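Local coordinates for protein chorismate mutase (Burkholderia thailandensis, PDB 6CNZ) that probably catalyses the rearrangement of chorismate to prephenate, an early step in making phenylalanine and tyrosine, as a type II (all-helical) chorismate mutase, at residues T74-L86 and A158-V170. Numbering follows the deposited sequence.
Sequences TFFDDQIAASKQL and AQKDALGTALSHV. With NO3 (nitrate ion), chain G.
The carbonyl oxygen of Ala-166, near the C-terminal end of its helix, is gripped by the amide of Gln-79 and by a water. Gln-79 NE2 donates to Ala-166 O at 2.7 Å in a rather bent bond; its other hydrogen makes a much straighter bond to Phe-75 O, one turn back in its own helix. Glutamine suits the place because one amide nitrogen serves two carbonyls. A bend at chi2 (-41°) folds it back so that NE2 lies over the centre of one face of the Phe-75 ring. The water on Ala-166 O also donates to Asp-78 OD2 and accepts from His-169 N, tying the carboxylate to the turn that follows the helix. The His-169 ring, nearly coplanar with that carboxylate, turns its ND1-H to Asp-78 OD2; the modelled 2.4 Å is too short to be trusted as a length.

Within this all-helical chorismate mutase fold, the 74-86 and 158-166 helix segments run nearly antiparallel, at 163°, with axes only 7.9 Å apart. Alanines permit this closeness: the methyl of Ala-82 lies 3.7 Å from Ala-166 CB and meets the carbonyl of Ala-162. Thr-165 is a knob among Asp-78, Ala-81, Ala-82 and Gln-85; threonine offers a methyl for the hole and a hydroxyl, OG1, that donates in the carbonyl plane, on a lone pair, to Gln-85 OE1 at 2.8 Å. With CG anti to the backbone N (chi1 -172°) and the chain extended beyond it, Gln-85 spans to the other helix, where NE2 donates to a water that in turn donates to Ala-158 O. Leu-86 packs CD2 on Gln-159 CB, while Gln-159 NE2 donates to a nitrate ion, probably from the crystallisation liquor, that Ser-25 also holds.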
ATOM      1  N   THR A  74      13.096  -5.575  16.815  1.00 29.40           N
ATOM      2  CA  THR A  74      11.836  -6.003  17.408  1.00 32.33           C
ATOM      3  C   THR A  74      10.657  -5.678  16.499  1.00 26.40           C
ATOM      4  O   THR A  74       9.779  -6.522  16.289  1.00 35.46           O
ATOM      5  CB  THR A  74      11.648  -5.337  18.769  1.00 36.45           C
ATOM      6  OG1 THR A  74      12.648  -5.819  19.659  1.00 40.02           O
ATOM      7  CG2 THR A  74      10.274  -5.667  19.340  1.00 37.26           C
ATOM      8  N   PHE A  75      10.628  -4.461  15.944  1.00 32.33           N
ATOM      9  CA  PHE A  75       9.554  -4.091  15.031  1.00 30.98           C
ATOM     10  C   PHE A  75       9.491  -5.047  13.847  1.00 32.39           C
ATOM     11  O   PHE A  75       8.397  -5.406  13.391  1.00 27.99           O
ATOM     12  CB  PHE A  75       9.736  -2.652  14.553  1.00 32.81           C
ATOM     13  CG  PHE A  75       8.683  -2.189  13.565  1.00 29.62           C
ATOM     14  CD1 PHE A  75       7.414  -1.826  13.999  1.00 25.41           C
ATOM     15  CD2 PHE A  75       8.973  -2.097  12.213  1.00 25.41           C
ATOM     16  CE1 PHE A  75       6.447  -1.388  13.105  1.00 24.60           C
ATOM     17  CE2 PHE A  75       8.015  -1.655  11.302  1.00 25.92           C
ATOM     18  CZ  PHE A  75       6.744  -1.297  11.750  1.00 23.04           C
ATOM     19  N   PHE A  76      10.647  -5.496  13.351  1.00 29.63           N
ATOM     20  CA  PHE A  76      10.594  -6.406  12.212  1.00 31.87           C
ATOM     21  C   PHE A  76      10.350  -7.845  12.646  1.00 31.85           C
ATOM     22  O   PHE A  76       9.721  -8.598  11.894  1.00 30.64           O
ATOM     23  CB  PHE A  76      11.848  -6.262  11.337  1.00 28.04           C
ATOM     24  CG  PHE A  76      11.706  -5.187  10.280  1.00 29.15           C
ATOM     25  CD1 PHE A  76      11.924  -3.846  10.589  1.00 25.65           C
ATOM     26  CD2 PHE A  76      11.310  -5.508   8.990  1.00 34.66           C
ATOM     27  CE1 PHE A  76      11.774  -2.852   9.624  1.00 29.86           C
ATOM     28  CE2 PHE A  76      11.159  -4.512   8.018  1.00 37.23           C
ATOM     29  CZ  PHE A  76      11.393  -3.182   8.340  1.00 36.66           C
ATOM     30  N   ASP A  77      10.756  -8.226  13.864  1.00 31.27           N
ATOM     31  CA  ASP A  77      10.223  -9.457  14.454  1.00 31.87           C
ATOM     32  C   ASP A  77       8.703  -9.497  14.350  1.00 28.92           C
ATOM     33  O   ASP A  77       8.123 -10.517  13.954  1.00 24.22           O
ATOM     34  CB  ASP A  77      10.632  -9.586  15.923  1.00 38.29           C
ATOM     35  CG  ASP A  77      12.041 -10.124  16.105  1.00 49.68           C
ATOM     36  OD1 ASP A  77      12.582 -10.758  15.167  1.00 49.41           O
ATOM     37  OD2 ASP A  77      12.610  -9.914  17.202  1.00 62.69           O
ATOM     38  N   ASP A  78       8.049  -8.371  14.681  1.00 23.75           N
ATOM     39  CA  ASP A  78       6.590  -8.281  14.621  1.00 31.34           C
ATOM     40  C   ASP A  78       6.061  -8.316  13.185  1.00 31.56           C
ATOM     41  O   ASP A  78       4.964  -8.838  12.952  1.00 31.36           O
ATOM     42  CB  ASP A  78       6.099  -7.011  15.322  1.00 22.55           C
ATOM     43  CG  ASP A  78       6.251  -7.084  16.841  1.00 25.12           C
ATOM     44  OD1 ASP A  78       6.306  -8.199  17.394  1.00 26.21           O
ATOM     45  OD2 ASP A  78       6.282  -6.021  17.484  1.00 26.34           O
ATOM     46  N   GLN A  79       6.789  -7.732  12.220  1.00 26.94           N
ATOM     47  CA  GLN A  79       6.344  -7.805  10.821  1.00 28.75           C
ATOM     48  C   GLN A  79       6.330  -9.245  10.336  1.00 27.74           C
ATOM     49  O   GLN A  79       5.371  -9.690   9.689  1.00 26.17           O
ATOM     50  CB  GLN A  79       7.237  -6.962   9.897  1.00 26.24           C
ATOM     51  CG  GLN A  79       7.356  -5.470  10.280  1.00 25.12           C
ATOM     52  CD  GLN A  79       6.040  -4.861  10.733  1.00 25.84           C
ATOM     53  OE1 GLN A  79       5.124  -4.655   9.927  1.00 21.75           O
ATOM     54  NE2 GLN A  79       5.938  -4.558  12.033  1.00 29.02           N
ATOM     55  N   ILE A  80       7.403  -9.981  10.642  1.00 26.40           N
ATOM     56  CA  ILE A  80       7.505 -11.404  10.318  1.00 28.02           C
ATOM     57  C   ILE A  80       6.391 -12.198  11.006  1.00 32.04           C
ATOM     58  O   ILE A  80       5.668 -12.968  10.361  1.00 34.47           O
ATOM     59  CB  ILE A  80       8.906 -11.920  10.704  1.00 29.52           C
ATOM     60  CG1 ILE A  80       9.969 -11.260   9.819  1.00 26.08           C
ATOM     61  CG2 ILE A  80       8.993 -13.461  10.644  1.00 28.10           C
ATOM     62  CD1 ILE A  80      11.387 -11.342  10.392  1.00 25.74           C
ATOM     63  N   ALA A  81       6.232 -12.024  12.327  1.00 31.62           N
ATOM     64  CA  ALA A  81       5.163 -12.721  13.049  1.00 27.70           C
ATOM     65  C   ALA A  81       3.800 -12.471  12.412  1.00 24.76           C
ATOM     66  O   ALA A  81       2.983 -13.392  12.274  1.00 23.49           O
ATOM     67  CB  ALA A  81       5.139 -12.269  14.513  1.00 25.41           C
ATOM     68  N   ALA A  82       3.536 -11.215  12.044  1.00 26.96           N
ATOM     69  CA  ALA A  82       2.252 -10.834  11.457  1.00 31.45           C
ATOM     70  C   ALA A  82       2.063 -11.471  10.087  1.00 27.26           C
ATOM     71  O   ALA A  82       0.969 -11.956   9.758  1.00 23.67           O
ATOM     72  CB  ALA A  82       2.164  -9.310  11.346  1.00 19.91           C
ATOM     73  N   SER A  83       3.121 -11.474   9.276  1.00 23.44           N
ATOM     74  CA  SER A  83       3.056 -12.122   7.969  1.00 24.98           C
ATOM     75  C   SER A  83       2.737 -13.609   8.120  1.00 30.86           C
ATOM     76  O   SER A  83       1.813 -14.130   7.484  1.00 32.47           O
ATOM     77  CB  SER A  83       4.383 -11.914   7.228  1.00 24.24           C
ATOM     78  OG  SER A  83       4.380 -12.551   5.966  1.00 35.35           O
ATOM     79  N   LYS A  84       3.465 -14.298   8.999  1.00 23.30           N
ATOM     80  CA  LYS A  84       3.259 -15.739   9.145  1.00 25.63           C
ATOM     81  C   LYS A  84       1.875 -16.049   9.706  1.00 30.47           C
ATOM     82  O   LYS A  84       1.238 -17.025   9.301  1.00 33.32           O
ATOM     83  CB  LYS A  84       4.356 -16.334  10.039  1.00 27.64           C
ATOM     84  CG  LYS A  84       5.695 -16.447   9.334  1.00 35.81           C
ATOM     85  CD  LYS A  84       6.864 -16.550  10.309  1.00 45.55           C
ATOM     86  CE  LYS A  84       6.949 -17.902  10.982  1.00 54.77           C
ATOM     87  NZ  LYS A  84       8.214 -18.009  11.787  1.00 55.98           N
ATOM     88  N   GLN A  85       1.408 -15.241  10.658  1.00 25.58           N
ATOM     89  CA  GLN A  85       0.049 -15.378  11.161  1.00 31.24           C
ATOM     90  C   GLN A  85      -0.966 -15.318  10.020  1.00 26.85           C
ATOM     91  O   GLN A  85      -1.841 -16.183   9.897  1.00 26.60           O
ATOM     92  CB  GLN A  85      -0.204 -14.268  12.186  1.00 31.78           C
ATOM     93  CG  GLN A  85      -1.488 -14.339  12.965  1.00 39.84           C
ATOM     94  CD  GLN A  85      -1.661 -13.087  13.807  1.00 37.30           C
ATOM     95  OE1 GLN A  85      -0.681 -12.526  14.298  1.00 32.62           O
ATOM     96  NE2 GLN A  85      -2.889 -12.609  13.923  1.00 31.99           N
ATOM     97  N   LEU A  86      -0.886 -14.278   9.197  1.00 19.75           N
ATOM     98  CA  LEU A  86      -1.803 -14.157   8.069  1.00 25.15           C
ATOM     99  C   LEU A  86      -1.669 -15.348   7.118  1.00 25.32           C
ATOM    100  O   LEU A  86      -2.674 -15.928   6.686  1.00 26.85           O
ATOM    101  CB  LEU A  86      -1.548 -12.835   7.324  1.00 23.04           C
ATOM    102  CG  LEU A  86      -2.502 -12.487   6.169  1.00 23.78           C
ATOM    103  CD1 LEU A  86      -3.947 -12.801   6.543  1.00 25.60           C
ATOM    104  CD2 LEU A  86      -2.388 -11.014   5.783  1.00 24.22           C
ATOM    105  N   ALA A 158      -8.678 -11.829   9.789  1.00 28.77           N
ATOM    106  CA  ALA A 158      -7.336 -12.391   9.922  1.00 34.10           C
ATOM    107  C   ALA A 158      -6.268 -11.332   9.648  1.00 33.75           C
ATOM    108  O   ALA A 158      -5.306 -11.184  10.414  1.00 32.52           O
ATOM    109  CB  ALA A 158      -7.173 -13.583   8.975  1.00 31.91           C
ATOM    110  N   GLN A 159      -6.431 -10.570   8.564  1.00 24.82           N
ATOM    111  CA  GLN A 159      -5.426  -9.564   8.233  1.00 28.72           C
ATOM    112  C   GLN A 159      -5.454  -8.425   9.233  1.00 34.88           C
ATOM    113  O   GLN A 159      -4.399  -7.952   9.671  1.00 38.61           O
ATOM    114  CB  GLN A 159      -5.621  -9.023   6.812  1.00 23.49           C
ATOM    115  CG  GLN A 159      -4.648  -7.863   6.522  1.00 27.63           C
ATOM    116  CD  GLN A 159      -4.358  -7.652   5.062  1.00 35.84           C
ATOM    117  OE1 GLN A 159      -4.625  -8.523   4.239  1.00 31.00           O
ATOM    118  NE2 GLN A 159      -3.820  -6.473   4.725  1.00 37.81           N
ATOM    119  N   LYS A 160      -6.657  -7.991   9.620  1.00 35.88           N
ATOM    120  CA  LYS A 160      -6.791  -6.942  10.620  1.00 25.68           C
ATOM    121  C   LYS A 160      -6.195  -7.365  11.959  1.00 29.04           C
ATOM    122  O   LYS A 160      -5.555  -6.555  12.636  1.00 25.56           O
ATOM    123  CB  LYS A 160      -8.262  -6.563  10.772  1.00 34.12           C
ATOM    124  CG  LYS A 160      -8.808  -5.792   9.575  1.00 33.20           C
ATOM    125  CD  LYS A 160     -10.165  -5.189   9.922  1.00 37.80           C
ATOM    126  CE  LYS A 160     -11.111  -6.267  10.392  1.00 45.17           C
ATOM    127  NZ  LYS A 160     -12.497  -5.763  10.470  1.00 58.60           N
ATOM    128  N   ASP A 161      -6.400  -8.627  12.363  1.00 27.07           N
ATOM    129  CA  ASP A 161      -5.753  -9.123  13.580  1.00 29.43           C
ATOM    130  C   ASP A 161      -4.233  -9.097  13.445  1.00 30.43           C
ATOM    131  O   ASP A 161      -3.517  -8.657  14.359  1.00 25.23           O
ATOM    132  CB  ASP A 161      -6.229 -10.539  13.897  1.00 37.99           C
ATOM    133  CG  ASP A 161      -7.631 -10.567  14.503  1.00 47.54           C
ATOM    134  OD1 ASP A 161      -8.200  -9.479  14.748  1.00 48.04           O
ATOM    135  OD2 ASP A 161      -8.160 -11.676  14.735  1.00 49.76           O
ATOM    136  N   ALA A 162      -3.722  -9.537  12.292  1.00 24.99           N
ATOM    137  CA  ALA A 162      -2.279  -9.561  12.097  1.00 22.43           C
ATOM    138  C   ALA A 162      -1.696  -8.154  12.092  1.00 21.85           C
ATOM    139  O   ALA A 162      -0.544  -7.971  12.499  1.00 29.54           O
ATOM    140  CB  ALA A 162      -1.933 -10.308  10.802  1.00 24.79           C
ATOM    141  N   LEU A 163      -2.455  -7.148  11.633  1.00 21.79           N
ATOM    142  CA  LEU A 163      -1.930  -5.784  11.662  1.00 21.73           C
ATOM    143  C   LEU A 163      -1.701  -5.325  13.095  1.00 24.57           C
ATOM    144  O   LEU A 163      -0.730  -4.610  13.369  1.00 25.19           O
ATOM    145  CB  LEU A 163      -2.874  -4.820  10.939  1.00 26.13           C
ATOM    146  CG  LEU A 163      -2.556  -3.316  10.879  1.00 28.92           C
ATOM    147  CD1 LEU A 163      -1.283  -3.033  10.113  1.00 30.05           C
ATOM    148  CD2 LEU A 163      -3.712  -2.554  10.244  1.00 32.54           C
ATOM    149  N   GLY A 164      -2.555  -5.767  14.025  1.00 29.38           N
ATOM    150  CA  GLY A 164      -2.308  -5.487  15.438  1.00 27.10           C
ATOM    151  C   GLY A 164      -1.006  -6.106  15.920  1.00 28.83           C
ATOM    152  O   GLY A 164      -0.202  -5.449  16.581  1.00 33.31           O
ATOM    153  N   THR A 165      -0.774  -7.380  15.572  1.00 22.23           N
ATOM    154  CA  THR A 165       0.516  -8.011  15.856  1.00 29.15           C
ATOM    155  C   THR A 165       1.668  -7.164  15.327  1.00 30.47           C
ATOM    156  O   THR A 165       2.647  -6.912  16.038  1.00 34.65           O
ATOM    157  CB  THR A 165       0.564  -9.415  15.241  1.00 32.35           C
ATOM    158  OG1 THR A 165      -0.478 -10.218  15.799  1.00 35.99           O
ATOM    159  CG2 THR A 165       1.908 -10.096  15.511  1.00 24.82           C
ATOM    160  N   ALA A 166       1.542  -6.678  14.088  1.00 22.18           N
ATOM    161  CA  ALA A 166       2.648  -5.985  13.441  1.00 27.02           C
ATOM    162  C   ALA A 166       2.989  -4.674  14.130  1.00 25.21           C
ATOM    163  O   ALA A 166       4.121  -4.188  14.008  1.00 26.53           O
ATOM    164  CB  ALA A 166       2.324  -5.713  11.969  1.00 29.04           C
ATOM    165  N   LEU A 167       2.026  -4.057  14.803  1.00 24.56           N
ATOM    166  CA  LEU A 167       2.249  -2.761  15.430  1.00 23.76           C
ATOM    167  C   LEU A 167       2.292  -2.861  16.953  1.00 29.54           C
ATOM    168  O   LEU A 167       2.070  -1.867  17.646  1.00 28.56           O
ATOM    169  CB  LEU A 167       1.171  -1.783  14.970  1.00 22.86           C
ATOM    170  CG  LEU A 167       1.170  -1.630  13.433  1.00 24.12           C
ATOM    171  CD1 LEU A 167      -0.089  -0.948  12.903  1.00 18.04           C
ATOM    172  CD2 LEU A 167       2.425  -0.876  12.992  1.00 22.07           C
ATOM    173  N   SER A 168       2.599  -4.040  17.489  1.00 30.13           N
ATOM    174  CA  SER A 168       2.415  -4.278  18.914  1.00 30.03           C
ATOM    175  C   SER A 168       3.612  -3.862  19.767  1.00 33.61           C
ATOM    176  O   SER A 168       3.505  -3.884  20.997  1.00 33.97           O
ATOM    177  CB  SER A 168       2.061  -5.755  19.164  1.00 27.88           C
ATOM    178  OG  SER A 168       3.157  -6.630  18.911  1.00 37.09           O
ATOM    179  N   HIS A 169       4.733  -3.442  19.167  1.00 30.10           N
ATOM    180  CA  HIS A 169       5.843  -2.890  19.947  1.00 29.13           C
ATOM    181  C   HIS A 169       6.306  -1.545  19.400  1.00 33.87           C
ATOM    182  O   HIS A 169       7.475  -1.173  19.555  1.00 39.74           O
ATOM    183  CB  HIS A 169       7.018  -3.860  20.018  1.00 29.73           C
ATOM    184  CG  HIS A 169       6.667  -5.173  20.633  1.00 35.52           C
ATOM    185  ND1 HIS A 169       6.143  -6.217  19.903  1.00 37.33           N
ATOM    186  CD2 HIS A 169       6.729  -5.603  21.917  1.00 39.99           C
ATOM    187  CE1 HIS A 169       5.912  -7.242  20.705  1.00 39.87           C
ATOM    188  NE2 HIS A 169       6.259  -6.895  21.934  1.00 42.49           N
ATOM    189  N   VAL A 170       5.393  -0.788  18.792  1.00 29.37           N
ATOM    190  CA  VAL A 170       5.726   0.563  18.364  1.00 27.39           C
ATOM    191  C   VAL A 170       5.856   1.486  19.569  1.00 29.62           C
ATOM    192  O   VAL A 170       6.777   2.314  19.642  1.00 25.56           O
ATOM    193  CB  VAL A 170       4.674   1.071  17.353  1.00 36.27           C
ATOM    194  CG1 VAL A 170       4.819   2.566  17.120  1.00 31.12           C
ATOM    195  CG2 VAL A 170       4.816   0.324  16.035  1.00 25.11           C
TER
HETATM  196  N   NO3 G 301      -4.871  -4.073   7.330  1.00 38.57           N
HETATM  197  O1  NO3 G 301      -3.722  -4.392   6.892  1.00 35.69           O
HETATM  198  O2  NO3 G 301      -5.652  -4.966   7.785  1.00 33.74           O
HETATM  199  O3  NO3 G 301      -5.240  -2.862   7.303  1.00 38.86           O
HETATM  200  O   HOH W   1       5.537  -3.645  16.574  1.00 32.22           O
HETATM  201  O   HOH W   2      -4.352 -13.365  11.503  1.00 32.20           O